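PDB 3KNY: hypothetical protein BT_3535 from Bacteroides thetaiotaomicron VPI-5482, which is of unknown function but, as a two-domain protein with a lipoprotein-type signal in its full-length form, is probably attached to the cell envelope. Local coordinates for residues W9-P14 with T209-G214; S51-N56 with K90-L95; N77-R82 with K186-A191; P139-A144 with S159-G164. All blocks are in the same frame, centred on the assembly; numbering follows the deposited sequence.

Overall arrangement
Three of the four contacts reach one mixed sheet, whose strand 204-217 pairs with strands 7-10, 93-97 and 188-201. Contacts 1 and 2 have centres about 12 Å apart and are joined by Asn-12 ND2, 2.9 Å from Glu-92 O. Contact 3 lies about 11 Å from contact 2, centre to centre; a salt bridge from Lys-186 to Glu-92 links the two, and Tyr-53 packs against both Ile-79 and Leu-188. Contact 4 belongs to a separate three-stranded antiparallel sheet. It meets contact 1 where Ile-141 CD1 comes 3.8 Å from Val-210 CB, and touches contact 3 through Ala-143 and Ala-191, although those centres are about 23 Å apart.

Contact 1 (W9-P14 with T209-G214); sequences WVVNEP and TVQKTG
Asn-12 takes over with its side chain where the backbone pairing of the 9-14 segment has ended: its OD1 accepts the N-H of Thr-213 at 3.1 Å. The register is the evidence for a substitution, since the next parallel rung would join Thr-213 N to Asn-12 O. The donor stands above the amide plane, 64° out of it. Asn-12 is also the centre of an inverse gamma turn, and with CG anti to the backbone N (chi1 -157°) the amide swings across to the partner strand, while its ND2 donates to Glu-92 O. Both polar atoms of the amide are thereby engaged, which should fix its rotation.

Before the turn the pairing is parallel and in register, Trp-9 with Thr-209 and Val-10 with Val-210. Val-10 N donates to Thr-209 O at 2.8 Å and Val-10 O accepts from Gln-211 N at 2.9 Å. The Lys-212 chain, bent at chi2 and chi3, crosses Val-10, with CE 3.6 Å from Val-10 CG1. On the face bearing Trp-9, Thr-209 CG2 sits 3.9 Å from the centroid of the indole six-membered ring, only 7° off the normal, a CH-pi contact. Gln-211 OE1 meets the ring edge at Trp-9 CZ3, 3.5 Å away, its amide turned steeply against the indole. Trp-9 has a second conformer, so these ring contacts describe one state.

Strand 204-217 continues the sheet on its other side, where Val-210 and Lys-212 pair with Gly-195 and Cys-193 of strand 188-201. Further along, Thr-213 bonds through its backbone to Phe-94 of strand 93-97, and Tyr-133 of strand 124-134 packs on Val-10 and Val-210.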
loop_
_atom_site.group_PDB
_atom_site.type_symbol
_atom_site.label_atom_id
_atom_site.label_comp_id
_atom_site.label_asym_id
_atom_site.label_seq_id
_atom_site.Cartn_x
_atom_site.Cartn_y
_atom_site.Cartn_z
ATOM N N TRP A 9 11.261 -10.147 -13.742
ATOM C CA TRP A 9 11.588 -9.705 -12.382
ATOM C C TRP A 9 11.000 -8.344 -12.065
ATOM O O TRP A 9 11.246 -7.425 -12.806
ATOM C CB TRP A 9 13.100 -9.559 -12.284
ATOM C CG TRP A 9 13.833 -10.774 -11.917
ATOM C CD1 TRP A 9 14.099 -11.864 -12.704
ATOM C CD2 TRP A 9 14.450 -11.020 -10.651
ATOM N NE1 TRP A 9 14.836 -12.779 -11.988
ATOM C CE2 TRP A 9 15.066 -12.282 -10.727
ATOM C CE3 TRP A 9 14.537 -10.289 -9.458
ATOM C CZ2 TRP A 9 15.766 -12.832 -9.651
ATOM C CZ3 TRP A 9 15.229 -10.834 -8.394
ATOM C CH2 TRP A 9 15.838 -12.093 -8.499
ATOM N N VAL A 10 10.281 -8.208 -10.960
ATOM C CA VAL A 10 9.688 -6.943 -10.541
ATOM C C VAL A 10 10.149 -6.624 -9.129
ATOM O O VAL A 10 10.136 -7.486 -8.249
ATOM C CB VAL A 10 8.145 -7.021 -10.631
ATOM C CG1 VAL A 10 7.504 -5.912 -9.891
ATOM C CG2 VAL A 10 7.715 -7.007 -12.099
ATOM N N VAL A 11 10.578 -5.386 -8.920
ATOM C CA VAL A 11 11.183 -4.961 -7.664
ATOM C C VAL A 11 10.476 -3.713 -7.129
ATOM O O VAL A 11 9.579 -3.185 -7.753
ATOM C CB VAL A 11 12.691 -4.681 -7.841
ATOM C CG1 VAL A 11 13.374 -5.904 -8.382
ATOM C CG2 VAL A 11 12.966 -3.456 -8.736
ATOM N N ASN A 12 10.907 -3.231 -5.970
ATOM C CA ASN A 12 10.225 -2.160 -5.285
ATOM C C ASN A 12 10.735 -0.824 -5.767
ATOM O O ASN A 12 11.567 -0.184 -5.122
ATOM C CB ASN A 12 10.412 -2.300 -3.794
ATOM C CG ASN A 12 9.343 -1.605 -3.017
ATOM O OD1 ASN A 12 8.154 -1.803 -3.270
ATOM N ND2 ASN A 12 9.743 -0.809 -2.041
ATOM N N GLU A 13 10.236 -0.414 -6.926
ATOM C CA GLU A 13 10.622 0.838 -7.507
ATOM C C GLU A 13 9.412 1.573 -8.086
ATOM O O GLU A 13 8.320 1.009 -8.252
ATOM C CB GLU A 13 11.706 0.577 -8.547
ATOM C CG GLU A 13 11.192 -0.105 -9.825
ATOM C CD GLU A 13 12.312 -0.579 -10.768
ATOM O OE1 GLU A 13 13.483 -0.151 -10.647
ATOM O OE2 GLU A 13 11.992 -1.419 -11.620
ATOM N N PRO A 14 9.582 2.864 -8.388
ATOM C CA PRO A 14 8.431 3.639 -8.850
ATOM C C PRO A 14 7.878 3.138 -10.178
ATOM O O PRO A 14 8.640 2.664 -11.028
ATOM C CB PRO A 14 9.009 5.036 -8.990
ATOM C CG PRO A 14 10.161 5.065 -8.093
ATOM C CD PRO A 14 10.759 3.719 -8.188
ATOM N N THR A 209 9.182 -12.968 -10.714
ATOM C CA THR A 209 9.759 -12.848 -9.389
ATOM C C THR A 209 9.333 -11.482 -8.955
ATOM O O THR A 209 9.519 -10.536 -9.702
ATOM C CB THR A 209 11.285 -13.004 -9.401
ATOM O OG1 THR A 209 11.587 -14.328 -9.829
ATOM C CG2 THR A 209 11.857 -12.855 -8.017
ATOM N N VAL A 210 8.693 -11.396 -7.791
ATOM C CA VAL A 210 8.132 -10.151 -7.300
ATOM C C VAL A 210 8.656 -9.791 -5.915
ATOM O O VAL A 210 8.538 -10.564 -4.983
ATOM C CB VAL A 210 6.625 -10.230 -7.214
ATOM C CG1 VAL A 210 6.065 -8.914 -6.652
ATOM C CG2 VAL A 210 6.034 -10.563 -8.604
ATOM N N GLN A 211 9.236 -8.606 -5.785
ATOM C CA GLN A 211 9.699 -8.119 -4.493
ATOM C C GLN A 211 9.090 -6.733 -4.300
ATOM O O GLN A 211 9.538 -5.784 -4.941
ATOM C CB GLN A 211 11.214 -8.050 -4.466
ATOM C CG GLN A 211 11.891 -9.373 -4.602
ATOM C CD GLN A 211 13.409 -9.238 -4.701
ATOM O OE1 GLN A 211 13.952 -8.952 -5.734
ATOM N NE2 GLN A 211 14.070 -9.449 -3.620
ATOM N N LYS A 212 8.077 -6.618 -3.433
ATOM C CA LYS A 212 7.361 -5.358 -3.218
ATOM C C LYS A 212 6.993 -5.099 -1.771
ATOM O O LYS A 212 6.906 -6.029 -0.988
ATOM C CB LYS A 212 6.073 -5.334 -4.066
ATOM C CG LYS A 212 6.355 -5.389 -5.541
ATOM C CD LYS A 212 5.765 -4.249 -6.303
ATOM C CE LYS A 212 6.774 -3.676 -7.225
ATOM N NZ LYS A 212 6.276 -2.535 -7.993
ATOM N N THR A 213 6.757 -3.832 -1.433
ATOM C CA THR A 213 6.365 -3.450 -0.085
ATOM C C THR A 213 5.235 -2.424 -0.134
ATOM O O THR A 213 5.279 -1.461 -0.876
ATOM C CB THR A 213 7.550 -2.888 0.716
ATOM O OG1 THR A 213 8.553 -3.904 0.864
ATOM C CG2 THR A 213 7.131 -2.436 2.108
ATOM N N GLY A 214 4.208 -2.672 0.650
ATOM C CA GLY A 214 3.116 -1.772 0.791
ATOM C C GLY A 214 2.975 -1.379 2.250
ATOM O O GLY A 214 3.160 -2.209 3.159
#

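Contact 2 (S51-N56 with K90-L95); sequences SRYEIN and KYEGFL
Glu-54 and Phe-94, followed by Ile-55 and Leu-95, form parallel bridges, and the backbone bonds between the segments run as a ladder. Glu-54 N donates to Gly-93 O at 3.0 Å, Glu-54 O accepts from Leu-95 N at 3.0 Å, and Asn-56 N reaches Leu-95 O at 2.9 Å. Glu-92 N extends the ladder to Arg-52 O. Gly-93 adopts backbone angles (151°/-155°) at which a side chain would jam against the preceding carbonyl.

Among the polar side chains, Tyr-91 OH donates to Glu-54 OE1 at 2.7 Å, coming from above the carboxylate plane. The other oxygen, OE2, accepts from Met-15 N, so both are used. Glu-92 OE1 forms a salt bridge with Lys-186.

Apolar contacts gather mostly round Tyr-53. A bend at chi2 (-83°) lays Glu-92 alongside it, with Glu-92 CB over the Tyr-53 ring, 3.8 Å from the centroid, in a CH-pi contact. Tyr-53 CD2 also touches Leu-95 CB, at 4.1 Å, and Ile-55 CG1 meets Leu-95 CD2 at 4.2 Å.

The contact is the strand pair of a beta-alpha-beta unit, whose helix 66-84 packs on Tyr-53 through Ile-79. Helix 40-49 contributes Met-49 against Ile-55 and Leu-95, and strand 204-217 borders strand 93-97.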
loop_
_atom_site.group_PDB
_atom_site.type_symbol
_atom_site.label_atom_id
_atom_site.label_comp_id
_atom_site.label_asym_id
_atom_site.label_seq_id
_atom_site.Cartn_x
_atom_site.Cartn_y
_atom_site.Cartn_z
ATOM N N SER A 51 6.327 12.182 -2.756
ATOM C CA SER A 51 7.697 12.141 -3.257
ATOM C C SER A 51 8.397 10.851 -2.836
ATOM O O SER A 51 9.510 10.590 -3.278
ATOM C CB SER A 51 8.491 13.315 -2.717
ATOM O OG SER A 51 8.825 13.111 -1.360
ATOM N N ARG A 52 7.770 10.084 -1.942
ATOM C CA ARG A 52 8.360 8.825 -1.433
ATOM C C ARG A 52 7.433 7.628 -1.493
ATOM O O ARG A 52 7.915 6.498 -1.432
ATOM C CB ARG A 52 8.783 8.979 0.026
ATOM C CG ARG A 52 9.814 10.039 0.258
ATOM C CD ARG A 52 11.165 9.591 -0.229
ATOM N NE ARG A 52 12.143 10.601 0.116
ATOM C CZ ARG A 52 12.348 11.708 -0.582
ATOM N NH1 ARG A 52 11.664 11.932 -1.701
ATOM N NH2 ARG A 52 13.252 12.591 -0.156
ATOM N N TYR A 53 6.127 7.869 -1.579
ATOM C CA TYR A 53 5.129 6.805 -1.537
ATOM C C TYR A 53 4.191 6.940 -2.722
ATOM O O TYR A 53 3.876 8.058 -3.154
ATOM C CB TYR A 53 4.278 6.897 -0.266
ATOM C CG TYR A 53 5.016 6.709 1.025
ATOM C CD1 TYR A 53 5.645 7.781 1.664
ATOM C CD2 TYR A 53 5.070 5.447 1.634
ATOM C CE1 TYR A 53 6.326 7.595 2.877
ATOM C CE2 TYR A 53 5.747 5.250 2.836
ATOM C CZ TYR A 53 6.369 6.318 3.454
ATOM O OH TYR A 53 7.027 6.100 4.637
ATOM N N GLU A 54 3.739 5.809 -3.241
ATOM C CA GLU A 54 2.738 5.820 -4.270
ATOM C C GLU A 54 1.464 5.516 -3.535
ATOM O O GLU A 54 1.298 4.417 -3.020
ATOM C CB GLU A 54 3.076 4.832 -5.369
ATOM C CG GLU A 54 4.249 5.355 -6.212
ATOM C CD GLU A 54 4.819 4.339 -7.181
ATOM O OE1 GLU A 54 4.896 3.128 -6.813
ATOM O OE2 GLU A 54 5.214 4.770 -8.295
ATOM N N ILE A 55 0.581 6.517 -3.485
ATOM C CA ILE A 55 -0.514 6.581 -2.522
ATOM C C ILE A 55 -1.891 6.264 -3.122
ATOM O O ILE A 55 -2.247 6.719 -4.197
ATOM C CB ILE A 55 -0.546 7.996 -1.870
ATOM C CG1 ILE A 55 0.827 8.345 -1.277
ATOM C CG2 ILE A 55 -1.606 8.081 -0.796
ATOM C CD1 ILE A 55 0.973 9.780 -0.697
ATOM N N ASN A 56 -2.660 5.462 -2.409
ATOM C CA ASN A 56 -4.043 5.209 -2.764
ATOM C C ASN A 56 -4.897 6.138 -1.911
ATOM O O ASN A 56 -4.890 6.031 -0.691
ATOM C CB ASN A 56 -4.430 3.751 -2.520
ATOM C CG ASN A 56 -5.892 3.494 -2.788
ATOM O OD1 ASN A 56 -6.711 4.380 -2.620
ATOM N ND2 ASN A 56 -6.230 2.284 -3.200
ATOM N N LYS A 90 14.553 7.824 0.277
ATOM C CA LYS A 90 14.351 6.947 -0.898
ATOM C C LYS A 90 12.912 6.487 -1.089
ATOM O O LYS A 90 12.120 6.478 -0.156
ATOM C CB LYS A 90 15.177 5.666 -0.753
ATOM C CG LYS A 90 16.659 5.806 -0.984
ATOM C CD LYS A 90 17.394 4.470 -0.709
ATOM C CE LYS A 90 17.792 4.306 0.774
ATOM N NZ LYS A 90 18.832 5.299 1.239
ATOM N N TYR A 91 12.598 6.044 -2.299
ATOM C CA TYR A 91 11.301 5.445 -2.589
ATOM C C TYR A 91 11.011 4.349 -1.583
ATOM O O TYR A 91 11.838 3.479 -1.399
ATOM C CB TYR A 91 11.296 4.808 -3.967
ATOM C CG TYR A 91 10.016 4.053 -4.259
ATOM C CD1 TYR A 91 8.831 4.731 -4.517
ATOM C CD2 TYR A 91 9.986 2.671 -4.254
ATOM C CE1 TYR A 91 7.673 4.048 -4.769
ATOM C CE2 TYR A 91 8.826 1.978 -4.501
ATOM C CZ TYR A 91 7.672 2.667 -4.779
ATOM O OH TYR A 91 6.506 1.973 -5.030
ATOM N N GLU A 92 9.831 4.393 -0.972
ATOM C CA GLU A 92 9.419 3.480 0.111
ATOM C C GLU A 92 8.593 2.300 -0.397
ATOM O O GLU A 92 8.896 1.148 -0.100
ATOM C CB GLU A 92 8.542 4.249 1.114
ATOM C CG GLU A 92 9.309 5.117 2.066
ATOM C CD GLU A 92 9.828 4.333 3.236
ATOM O OE1 GLU A 92 9.067 4.108 4.217
ATOM O OE2 GLU A 92 11.003 3.939 3.149
ATOM N N GLY A 93 7.520 2.620 -1.118
ATOM C CA GLY A 93 6.605 1.638 -1.671
ATOM C C GLY A 93 5.210 2.228 -1.788
ATOM O O GLY A 93 5.049 3.439 -1.861
ATOM N N PHE A 94 4.202 1.372 -1.778
ATOM C CA PHE A 94 2.815 1.811 -1.814
ATOM C C PHE A 94 2.322 2.234 -0.429
ATOM O O PHE A 94 2.966 1.897 0.572
ATOM C CB PHE A 94 1.959 0.699 -2.354
ATOM C CG PHE A 94 2.393 0.224 -3.703
ATOM C CD1 PHE A 94 2.233 1.033 -4.812
ATOM C CD2 PHE A 94 2.978 -1.031 -3.866
ATOM C CE1 PHE A 94 2.626 0.613 -6.071
ATOM C CE2 PHE A 94 3.375 -1.476 -5.137
ATOM C CZ PHE A 94 3.195 -0.642 -6.245
ATOM N N LEU A 95 1.222 3.010 -0.390
ATOM C CA LEU A 95 0.578 3.442 0.860
ATOM C C LEU A 95 -0.950 3.400 0.740
ATOM O O LEU A 95 -1.493 3.869 -0.247
ATOM C CB LEU A 95 1.022 4.853 1.236
ATOM C CG LEU A 95 0.546 5.425 2.579
ATOM C CD1 LEU A 95 1.144 4.621 3.711
ATOM C CD2 LEU A 95 0.904 6.930 2.713
#

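Contact 3 (N77-R82 with K186-A191); sequences NNICER and KKLIAA
Asn-78 presents its amide to the backbone of Lys-186, with ND2 3.7 Å from Lys-186 O, a packing distance. The real acceptor for that ND2 is the preceding carbonyl, Asp-185 O. The other end of the amide is held from within the helix: Arg-82 NE donates to Asn-78 OD1 at 3.2 Å, nearly straight at 172°. OD1 lies at the edge of the guanidinium and in its plane, whereas the donor stands above the amide's carbonyl plane. A chi1 of 158° turns CG away from the backbone N and out to the loop, where the amide bridges it to Arg-82. A leucine in place of Asn-78 would probably leave Asp-185 O without this donor and the Arg-82 guanidinium less restrained, with NE lacking this acceptor.

Beside these polar groups runs an apolar contact. Ile-79 and Leu-188 meet tip to tip, CD1 to CD1 at 3.9 Å, and Ile-79 CD1 also lies 3.6 Å from Lys-186 O. Tyr-53 packs against Leu-188, and Met-49 of helix 40-49 adds to the cluster on Ile-79.

Helix 66-84 thus packs on the turn joining strands 177-183 and 188-201. There Lys-187, with positive phi and psi, and Leu-188 both face Asp-183, the signature of a G1 beta bulge.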
loop_
_atom_site.group_PDB
_atom_site.type_symbol
_atom_site.label_atom_id
_atom_site.label_comp_id
_atom_site.label_asym_id
_atom_site.label_seq_id
_atom_site.Cartn_x
_atom_site.Cartn_y
_atom_site.Cartn_z
ATOM N N ASN A 77 2.181 13.804 9.149
ATOM C CA ASN A 77 3.008 14.935 9.568
ATOM C C ASN A 77 4.366 14.448 10.035
ATOM O O ASN A 77 5.413 14.968 9.634
ATOM C CB ASN A 77 2.346 15.743 10.694
ATOM C CG ASN A 77 3.038 17.075 10.919
ATOM O OD1 ASN A 77 2.964 17.957 10.069
ATOM N ND2 ASN A 77 3.737 17.217 12.041
ATOM N N ASN A 78 4.321 13.437 10.884
ATOM C CA ASN A 78 5.507 12.806 11.420
ATOM C C ASN A 78 6.380 12.243 10.295
ATOM O O ASN A 78 7.591 12.469 10.273
ATOM C CB ASN A 78 5.053 11.732 12.419
ATOM C CG ASN A 78 6.077 10.670 12.658
ATOM O OD1 ASN A 78 7.101 10.931 13.299
ATOM N ND2 ASN A 78 5.806 9.438 12.154
ATOM N N ILE A 79 5.768 11.538 9.346
ATOM C CA ILE A 79 6.524 10.965 8.226
ATOM C C ILE A 79 7.177 12.074 7.377
ATOM O O ILE A 79 8.348 11.972 7.008
ATOM C CB ILE A 79 5.636 10.016 7.337
ATOM C CG1 ILE A 79 5.210 8.785 8.149
ATOM C CG2 ILE A 79 6.392 9.581 6.084
ATOM C CD1 ILE A 79 3.999 8.041 7.613
ATOM N N CYS A 80 6.419 13.136 7.091
ATOM C CA CYS A 80 6.928 14.271 6.317
ATOM C C CYS A 80 8.133 14.909 6.986
ATOM O O CYS A 80 9.096 15.305 6.329
ATOM C CB CYS A 80 5.846 15.326 6.163
ATOM S SG CYS A 80 4.591 14.945 4.933
ATOM N N GLU A 81 8.070 15.019 8.303
ATOM C CA GLU A 81 9.197 15.526 9.050
ATOM C C GLU A 81 10.453 14.706 8.797
ATOM O O GLU A 81 11.544 15.264 8.675
ATOM C CB GLU A 81 8.882 15.560 10.542
ATOM C CG GLU A 81 10.057 16.041 11.403
ATOM C CD GLU A 81 9.617 16.861 12.594
ATOM O OE1 GLU A 81 8.387 16.989 12.813
ATOM O OE2 GLU A 81 10.508 17.396 13.300
ATOM N N ARG A 82 10.298 13.389 8.708
ATOM C CA ARG A 82 11.437 12.519 8.434
ATOM C C ARG A 82 11.897 12.622 6.998
ATOM O O ARG A 82 13.092 12.531 6.730
ATOM C CB ARG A 82 11.092 11.084 8.775
ATOM C CG ARG A 82 10.830 10.942 10.240
ATOM C CD ARG A 82 9.837 9.868 10.558
ATOM N NE ARG A 82 9.753 9.768 12.005
ATOM C CZ ARG A 82 10.647 9.139 12.762
ATOM N NH1 ARG A 82 11.689 8.517 12.221
ATOM N NH2 ARG A 82 10.494 9.121 14.073
ATOM N N LYS A 186 7.656 5.335 12.008
ATOM C CA LYS A 186 6.779 5.815 10.947
ATOM C C LYS A 186 5.317 5.622 11.312
ATOM O O LYS A 186 4.454 6.260 10.723
ATOM C CB LYS A 186 7.055 5.065 9.647
ATOM C CG LYS A 186 8.509 5.076 9.201
ATOM C CD LYS A 186 8.610 4.501 7.825
ATOM C CE LYS A 186 10.021 4.216 7.395
ATOM N NZ LYS A 186 9.965 3.174 6.353
ATOM N N LYS A 187 5.050 4.736 12.275
ATOM C CA LYS A 187 3.688 4.413 12.719
ATOM C C LYS A 187 2.860 3.838 11.564
ATOM O O LYS A 187 1.690 4.172 11.400
ATOM C CB LYS A 187 3.022 5.635 13.360
ATOM C CG LYS A 187 3.843 6.219 14.540
ATOM C CD LYS A 187 3.317 7.588 15.052
ATOM C CE LYS A 187 4.398 8.358 15.824
ATOM N NZ LYS A 187 5.298 7.421 16.590
ATOM N N LEU A 188 3.499 2.973 10.770
ATOM C CA LEU A 188 2.868 2.282 9.639
ATOM C C LEU A 188 2.970 0.763 9.794
ATOM O O LEU A 188 3.879 0.265 10.460
ATOM C CB LEU A 188 3.582 2.659 8.335
ATOM C CG LEU A 188 3.562 4.114 7.888
ATOM C CD1 LEU A 188 4.430 4.269 6.632
ATOM C CD2 LEU A 188 2.136 4.557 7.626
ATOM N N ILE A 189 2.050 0.037 9.160
ATOM C CA ILE A 189 2.177 -1.408 8.986
ATOM C C ILE A 189 2.850 -1.601 7.643
ATOM O O ILE A 189 2.453 -0.963 6.708
ATOM C CB ILE A 189 0.807 -2.097 8.987
ATOM C CG1 ILE A 189 0.122 -1.915 10.354
ATOM C CG2 ILE A 189 0.930 -3.576 8.698
ATOM C CD1 ILE A 189 -1.349 -2.360 10.389
ATOM N N ALA A 190 3.901 -2.436 7.574
ATOM C CA ALA A 190 4.644 -2.755 6.329
ATOM C C ALA A 190 4.393 -4.192 5.998
ATOM O O ALA A 190 4.620 -5.038 6.839
ATOM C CB ALA A 190 6.145 -2.573 6.501
ATOM N N ALA A 191 3.924 -4.464 4.782
ATOM C CA ALA A 191 3.694 -5.828 4.302
ATOM C C ALA A 191 4.566 -5.987 3.053
ATOM O O ALA A 191 4.561 -5.113 2.173
ATOM C CB ALA A 191 2.193 -6.062 3.964
#

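Contact 4 (P139-A144 with S159-G164); sequences PYIKAA and SSVYTG
Ile-141 and Val-161 mark the tightly packed side of a beta hairpin, strands 140-149 and 154-164. Their methyls meet at 3.6 Å, Ile-141 CG2 to Val-161 CG1, on the face that also carries Ala-143 and Thr-163 and looks toward strand 188-201, where Ala-143 touches Ala-191 and Thr-163 touches Leu-197. Antiparallel pairing binds the two strands: Lys-142 and Tyr-162 exchange two bonds, each 2.8 Å between N of one and O of the other, and Ala-144 and Ser-160 do likewise.

The other face is the solvent side, Tyr-162 being exposed. Lys-142 CB lies over one face of the Tyr-162 ring, 3.8 Å from the centroid and 23° off the normal. Tyr-140 has its CG in the crowded position between backbone N and carbonyl carbon (chi1 59°), which lays the ring across Gly-164. That ring is sandwiched: Gly-164 CA is 4.0 Å from the Tyr-140 centroid, and Lys-142 CE covers the opposite face. A CB on Gly-164 would come too close to Tyr-140 OH, consistent with a glycine under the ring. A serine in place of Tyr-140 is likely to uncover Gly-164 and remove the ring beside Lys-142 CE.

At this end Tyr-140 N still donates to Gly-164 O, the return bond from Gly-164 N to Tyr-140 O is weak, and Thr-163 OG1 donates to that Tyr-140 oxygen at 2.9 Å.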
loop_
_atom_site.group_PDB
_atom_site.type_symbol
_atom_site.label_atom_id
_atom_site.label_comp_id
_atom_site.label_asym_id
_atom_site.label_seq_id
_atom_site.Cartn_x
_atom_site.Cartn_y
_atom_site.Cartn_z
ATOM N N PRO A 139 -3.375 -10.904 -13.271
ATOM C CA PRO A 139 -3.068 -11.537 -12.009
ATOM C C PRO A 139 -2.364 -10.602 -11.034
ATOM O O PRO A 139 -1.565 -9.768 -11.438
ATOM C CB PRO A 139 -2.159 -12.683 -12.436
ATOM C CG PRO A 139 -2.683 -13.054 -13.741
ATOM C CD PRO A 139 -2.950 -11.751 -14.395
ATOM N N TYR A 140 -2.671 -10.754 -9.755
ATOM C CA TYR A 140 -2.206 -9.820 -8.745
ATOM C C TYR A 140 -1.713 -10.539 -7.485
ATOM O O TYR A 140 -2.068 -11.681 -7.245
ATOM C CB TYR A 140 -3.354 -8.856 -8.379
ATOM C CG TYR A 140 -4.596 -9.543 -7.853
ATOM C CD1 TYR A 140 -4.596 -10.174 -6.601
ATOM C CD2 TYR A 140 -5.776 -9.584 -8.602
ATOM C CE1 TYR A 140 -5.738 -10.837 -6.105
ATOM C CE2 TYR A 140 -6.926 -10.254 -8.113
ATOM C CZ TYR A 140 -6.885 -10.867 -6.867
ATOM O OH TYR A 140 -7.980 -11.500 -6.363
ATOM N N ILE A 141 -0.902 -9.854 -6.687
ATOM C CA ILE A 141 -0.544 -10.328 -5.351
ATOM C C ILE A 141 -1.039 -9.287 -4.366
ATOM O O ILE A 141 -0.644 -8.111 -4.446
ATOM C CB ILE A 141 0.966 -10.459 -5.140
ATOM C CG1 ILE A 141 1.587 -11.460 -6.121
ATOM C CG2 ILE A 141 1.246 -10.845 -3.692
ATOM C CD1 ILE A 141 3.136 -11.378 -6.142
ATOM N N LYS A 142 -1.900 -9.711 -3.447
ATOM C CA LYS A 142 -2.409 -8.833 -2.405
ATOM C C LYS A 142 -2.004 -9.290 -1.007
ATOM O O LYS A 142 -1.789 -10.484 -0.783
ATOM C CB LYS A 142 -3.930 -8.796 -2.482
ATOM C CG LYS A 142 -4.412 -8.070 -3.706
ATOM C CD LYS A 142 -5.908 -7.924 -3.732
ATOM C CE LYS A 142 -6.355 -7.254 -5.029
ATOM N NZ LYS A 142 -7.681 -6.606 -4.834
ATOM N N ALA A 143 -1.938 -8.342 -0.073
ATOM C CA ALA A 143 -1.667 -8.606 1.349
ATOM C C ALA A 143 -2.893 -8.164 2.153
ATOM O O ALA A 143 -3.517 -7.149 1.823
ATOM C CB ALA A 143 -0.404 -7.858 1.818
ATOM N N ALA A 144 -3.269 -8.950 3.163
ATOM C CA ALA A 144 -4.340 -8.595 4.122
ATOM C C ALA A 144 -3.783 -8.785 5.543
ATOM O O ALA A 144 -2.988 -9.649 5.778
ATOM C CB ALA A 144 -5.546 -9.443 3.913
ATOM N N SER A 159 -1.988 -12.328 9.226
ATOM C CA SER A 159 -1.377 -11.730 8.051
ATOM C C SER A 159 -1.463 -12.696 6.892
ATOM O O SER A 159 -1.209 -13.864 7.096
ATOM C CB SER A 159 0.074 -11.472 8.374
ATOM O OG SER A 159 0.817 -11.212 7.207
ATOM N N SER A 160 -1.835 -12.225 5.693
ATOM C CA SER A 160 -1.989 -13.095 4.528
ATOM C C SER A 160 -1.524 -12.468 3.266
ATOM O O SER A 160 -1.631 -11.258 3.093
ATOM C CB SER A 160 -3.436 -13.465 4.300
ATOM O OG SER A 160 -4.007 -13.930 5.495
ATOM N N VAL A 161 -1.041 -13.317 2.365
ATOM C CA VAL A 161 -0.670 -12.917 1.030
ATOM C C VAL A 161 -1.437 -13.825 0.144
ATOM O O VAL A 161 -1.466 -15.012 0.360
ATOM C CB VAL A 161 0.799 -13.064 0.758
ATOM C CG1 VAL A 161 1.066 -12.768 -0.696
ATOM C CG2 VAL A 161 1.577 -12.092 1.642
ATOM N N TYR A 162 -2.130 -13.268 -0.818
ATOM C CA TYR A 162 -2.898 -14.102 -1.731
ATOM C C TYR A 162 -2.870 -13.561 -3.141
ATOM O O TYR A 162 -2.490 -12.402 -3.408
ATOM C CB TYR A 162 -4.327 -14.262 -1.253
ATOM C CG TYR A 162 -5.054 -12.973 -1.106
ATOM C CD1 TYR A 162 -4.885 -12.183 0.017
ATOM C CD2 TYR A 162 -5.941 -12.549 -2.071
ATOM C CE1 TYR A 162 -5.579 -10.994 0.161
ATOM C CE2 TYR A 162 -6.635 -11.368 -1.939
ATOM C CZ TYR A 162 -6.448 -10.594 -0.830
ATOM O OH TYR A 162 -7.148 -9.419 -0.717
ATOM N N THR A 163 -3.298 -14.426 -4.040
ATOM C CA THR A 163 -3.191 -14.161 -5.429
ATOM C C THR A 163 -4.525 -14.451 -6.079
ATOM O O THR A 163 -5.379 -15.086 -5.501
ATOM C CB THR A 163 -2.050 -14.999 -5.986
ATOM O OG1 THR A 163 -1.782 -14.599 -7.320
ATOM C CG2 THR A 163 -2.390 -16.478 -5.947
ATOM N N GLY A 164 -4.711 -13.954 -7.285
ATOM C CA GLY A 164 -5.958 -14.135 -8.016
ATOM C C GLY A 164 -5.908 -13.340 -9.307
ATOM O O GLY A 164 -4.865 -12.767 -9.673
#